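Local coordinates for AP endonuclease, family protein 2 (Mycobacterium smegmatis, PDB 5TNV) that binds magnesium in a xylose isomerase-like TIM barrel and, judging from its family, may act as an endonuclease, at residues D48-A51 with G52-A55; W75-L78 with A79-S82. All blocks are in the same frame, centred on the assembly; numbering follows the deposited sequence.

In the fold
Both contacts lie in the first part of the barrel, on the same side of the chain's centre, their own centres about 12 Å apart. Interaction 1 comes first along the chain, where the loop after strand 29-32 turns into helix 51-63; interaction 2 follows in the loop between strand 68-70 and helix 83-95. Each lies at or just before the start of one of two successive outer helices of the TIM barrel, whose strands 29-32 and 68-70 are parallel neighbours. They meet through W54, whose NE1 lies 3.5 Å from V76 CG2 and whose CH2 lies 4.2 Å from L81 CD1, so the two regions pack together through the indole, away from the magnesium site.

Interaction 1: D48-A51 with G52-A55; sequences DAPA and GVWA
The N-terminus of helix 51-63 is where this local contact forms, with the loop residues A49 and P50 folding against V53 and W54 of the first turn. P50 sits at the N-cap; its carbonyl accepts V53 N at 2.9 Å, although the donor stands above the carbonyl plane and the N-H...O angle is only 138°. One residue on, A51 O takes A55 N at 2.9 Å in a straighter bond that lies in the carbonyl plane, the regular i to i+4 pattern. Proline is tolerated here because an N-cap N-H takes no part in helical bonding, and its ring restricts phi.

In the TIM barrel this helix is the first outer one after strand 29-32, and W54 lies on its side facing the 75-82 loop and helix 83-95. With CG anti to the carbonyl carbon (chi1 -60°), the indole swings back beneath the incoming chain. P50 O lies over one face of the ring, 4.2 Å above its plane and offset toward the rim, while A49 O and A51 CA approach obliquely, each 3.6 Å above the plane. A49 CB, small enough to fit beside both, lies 3.9 Å from W54 NE1 and 4.0 Å from V53 CG1. The other V53 branch, CG2, reaches P50 CD at 3.9 Å. The W54 NE1 bond to I46 O helps set the indole's rotation; separately, R85 NH2 of helix 83-95 bonds A49 O.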
loop_
_atom_site.group_PDB
_atom_site.type_symbol
_atom_site.label_atom_id
_atom_site.label_comp_id
_atom_site.label_asym_id
_atom_site.label_seq_id
_atom_site.Cartn_x
_atom_site.Cartn_y
_atom_site.Cartn_z
ATOM N N ASP A 48 4.255 -10.488 -34.810
ATOM C CA ASP A 48 4.675 -11.622 -35.614
ATOM C C ASP A 48 4.602 -12.912 -34.850
ATOM O O ASP A 48 4.938 -13.994 -35.396
ATOM C CB ASP A 48 6.100 -11.389 -36.138
ATOM C CG ASP A 48 6.220 -10.155 -37.007
ATOM O OD1 ASP A 48 5.334 -9.964 -37.867
ATOM O OD2 ASP A 48 7.188 -9.405 -36.838
ATOM N N ALA A 49 4.213 -12.911 -33.575
ATOM C CA ALA A 49 4.322 -14.117 -32.741
ATOM C C ALA A 49 3.235 -15.129 -33.053
ATOM O O ALA A 49 2.147 -14.763 -33.468
ATOM C CB ALA A 49 4.250 -13.707 -31.271
ATOM N N PRO A 50 3.487 -16.396 -32.795
ATOM C CA PRO A 50 2.412 -17.388 -32.922
ATOM C C PRO A 50 1.290 -17.049 -31.933
ATOM O O PRO A 50 1.495 -16.488 -30.858
ATOM C CB PRO A 50 3.108 -18.668 -32.548
ATOM C CG PRO A 50 4.555 -18.442 -32.603
ATOM C CD PRO A 50 4.765 -16.988 -32.376
ATOM N N ALA A 51 0.071 -17.441 -32.344
ATOM C CA ALA A 51 -1.104 -17.111 -31.541
ATOM C C ALA A 51 -0.945 -17.690 -30.124
ATOM O O ALA A 51 -1.459 -17.149 -29.163
ATOM C CB ALA A 51 -2.360 -17.538 -32.253
ATOM N N GLY A 52 -0.276 -18.812 -29.974
ATOM C CA GLY A 52 -0.063 -19.420 -28.668
ATOM C C GLY A 52 0.714 -18.550 -27.706
ATOM O O GLY A 52 0.549 -18.654 -26.478
ATOM N N VAL A 53 1.591 -17.695 -28.205
ATOM C CA VAL A 53 2.304 -16.736 -27.404
ATOM C C VAL A 53 1.319 -15.690 -26.866
ATOM O O VAL A 53 1.327 -15.367 -25.665
ATOM C CB VAL A 53 3.429 -16.121 -28.216
ATOM C CG1 VAL A 53 4.081 -14.953 -27.507
ATOM C CG2 VAL A 53 4.521 -17.171 -28.467
ATOM N N TRP A 54 0.481 -15.145 -27.706
ATOM C CA TRP A 54 -0.575 -14.229 -27.285
ATOM C C TRP A 54 -1.429 -14.907 -26.236
ATOM O O TRP A 54 -1.821 -14.298 -25.240
ATOM C CB TRP A 54 -1.434 -13.861 -28.471
ATOM C CG TRP A 54 -0.746 -13.175 -29.622
ATOM C CD1 TRP A 54 0.430 -12.521 -29.632
ATOM C CD2 TRP A 54 -1.243 -13.098 -30.956
ATOM N NE1 TRP A 54 0.702 -12.020 -30.873
ATOM C CE2 TRP A 54 -0.305 -12.367 -31.723
ATOM C CE3 TRP A 54 -2.372 -13.585 -31.617
ATOM C CZ2 TRP A 54 -0.477 -12.100 -33.080
ATOM C CZ3 TRP A 54 -2.539 -13.316 -32.952
ATOM C CH2 TRP A 54 -1.606 -12.596 -33.681
ATOM N N ALA A 55 -1.761 -16.165 -26.451
ATOM C CA ALA A 55 -2.641 -16.897 -25.540
ATOM C C ALA A 55 -2.070 -16.951 -24.141
ATOM O O ALA A 55 -2.800 -16.820 -23.167
ATOM C CB ALA A 55 -2.888 -18.315 -26.039
#

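Interaction 2: W75-L78 with A79-S82; sequences WVPL and AALS
From P77 to L81 the backbone makes a tight turn, in which P77 O accepts A80 N at 2.9 Å, from above the carbonyl plane, and L81 N in a weak bond of 3.3 Å. A second weak bond runs from L81 N to L78 O, so the one amide is shared between two carbonyls. The turn belongs to the loop joining strand 68-70 to helix 83-95, a beta-to-alpha connection of the TIM barrel, and S82 after it is the N-cap of that helix, its OG accepting from R85 N.

The apolar side chains fold over the turn. L81, its CG turned to lie beside the backbone N (chi1 -68°), sends CD1 back to V76 CG1 at 3.8 Å, the two side chains crossing at about a right angle. The same CD1 meets L78 CD2 at 4.1 Å, so this one methyl is shared by V76 and L78; both leucines also pack on I86 of helix 83-95. On the more exposed side P77 CB and A80 CB touch at 4.1 Å, where the compact proline ring and the alanine methyl make a small apolar contact near the surface. Behind the turn, V76 CG2 stands 3.6 Å above the centre of the W75 indole, a CH-pi arrangement. A water bridges two carbonyls of the turn, donating to L78 O at 2.8 Å and to L81 O at 2.7 Å.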
loop_
_atom_site.group_PDB
_atom_site.type_symbol
_atom_site.label_atom_id
_atom_site.label_comp_id
_atom_site.label_asym_id
_atom_site.label_seq_id
_atom_site.Cartn_x
_atom_site.Cartn_y
_atom_site.Cartn_z
ATOM N N TRP A 75 0.567 -3.293 -27.623
ATOM C CA TRP A 75 0.709 -4.749 -27.486
ATOM C C TRP A 75 0.514 -5.295 -28.907
ATOM O O TRP A 75 1.175 -4.820 -29.862
ATOM C CB TRP A 75 -0.194 -5.276 -26.377
ATOM C CG TRP A 75 -0.235 -6.761 -26.212
ATOM C CD1 TRP A 75 0.808 -7.599 -25.981
ATOM C CD2 TRP A 75 -1.386 -7.582 -26.293
ATOM N NE1 TRP A 75 0.382 -8.896 -25.907
ATOM C CE2 TRP A 75 -0.969 -8.913 -26.101
ATOM C CE3 TRP A 75 -2.764 -7.361 -26.506
ATOM C CZ2 TRP A 75 -1.856 -9.998 -26.130
ATOM C CZ3 TRP A 75 -3.633 -8.419 -26.540
ATOM C CH2 TRP A 75 -3.179 -9.729 -26.346
ATOM N N VAL A 76 -0.341 -6.281 -29.144
ATOM C CA VAL A 76 -0.629 -6.759 -30.499
ATOM C C VAL A 76 -1.322 -5.629 -31.275
ATOM O O VAL A 76 -2.381 -5.167 -30.820
ATOM C CB VAL A 76 -1.509 -8.014 -30.442
ATOM C CG1 VAL A 76 -1.918 -8.427 -31.840
ATOM C CG2 VAL A 76 -0.844 -9.164 -29.696
ATOM N N PRO A 77 -0.772 -5.188 -32.393
ATOM C CA PRO A 77 -1.336 -4.032 -33.098
ATOM C C PRO A 77 -2.449 -4.462 -34.011
ATOM O O PRO A 77 -2.209 -4.791 -35.212
ATOM C CB PRO A 77 -0.153 -3.471 -33.839
ATOM C CG PRO A 77 0.666 -4.700 -34.184
ATOM C CD PRO A 77 0.507 -5.573 -32.986
ATOM N N LEU A 78 -3.666 -4.445 -33.521
ATOM C CA LEU A 78 -4.801 -4.954 -34.290
ATOM C C LEU A 78 -4.996 -4.200 -35.606
ATOM O O LEU A 78 -5.391 -4.819 -36.594
ATOM C CB LEU A 78 -6.092 -4.930 -33.463
ATOM C CG LEU A 78 -6.073 -5.788 -32.205
ATOM C CD1 LEU A 78 -7.387 -5.646 -31.455
ATOM C CD2 LEU A 78 -5.808 -7.257 -32.472
ATOM N N ALA A 79 -4.726 -2.901 -35.638
ATOM C CA ALA A 79 -4.902 -2.148 -36.863
ATOM C C ALA A 79 -3.944 -2.607 -37.966
ATOM O O ALA A 79 -4.190 -2.361 -39.127
ATOM C CB ALA A 79 -4.752 -0.657 -36.566
ATOM N N ALA A 80 -2.828 -3.209 -37.595
ATOM C CA ALA A 80 -1.776 -3.620 -38.519
ATOM C C ALA A 80 -1.889 -5.067 -38.961
ATOM O O ALA A 80 -1.259 -5.439 -39.929
ATOM C CB ALA A 80 -0.395 -3.400 -37.898
ATOM N N LEU A 81 -2.627 -5.901 -38.254
ATOM C CA LEU A 81 -2.723 -7.316 -38.622
ATOM C C LEU A 81 -3.521 -7.524 -39.868
ATOM O O LEU A 81 -4.489 -6.816 -40.170
ATOM C CB LEU A 81 -3.377 -8.120 -37.480
ATOM C CG LEU A 81 -2.589 -8.273 -36.182
ATOM C CD1 LEU A 81 -3.410 -9.135 -35.223
ATOM C CD2 LEU A 81 -1.207 -8.857 -36.389
ATOM N N SER A 82 -3.143 -8.584 -40.608
ATOM C CA SER A 82 -3.976 -9.037 -41.678
ATOM C C SER A 82 -5.296 -9.534 -41.116
ATOM O O SER A 82 -5.427 -9.880 -39.939
ATOM C CB SER A 82 -3.327 -10.194 -42.407
ATOM O OG SER A 82 -3.239 -11.346 -41.569
HETATM O O HOH W 1 -6.376 -5.114 -39.151
#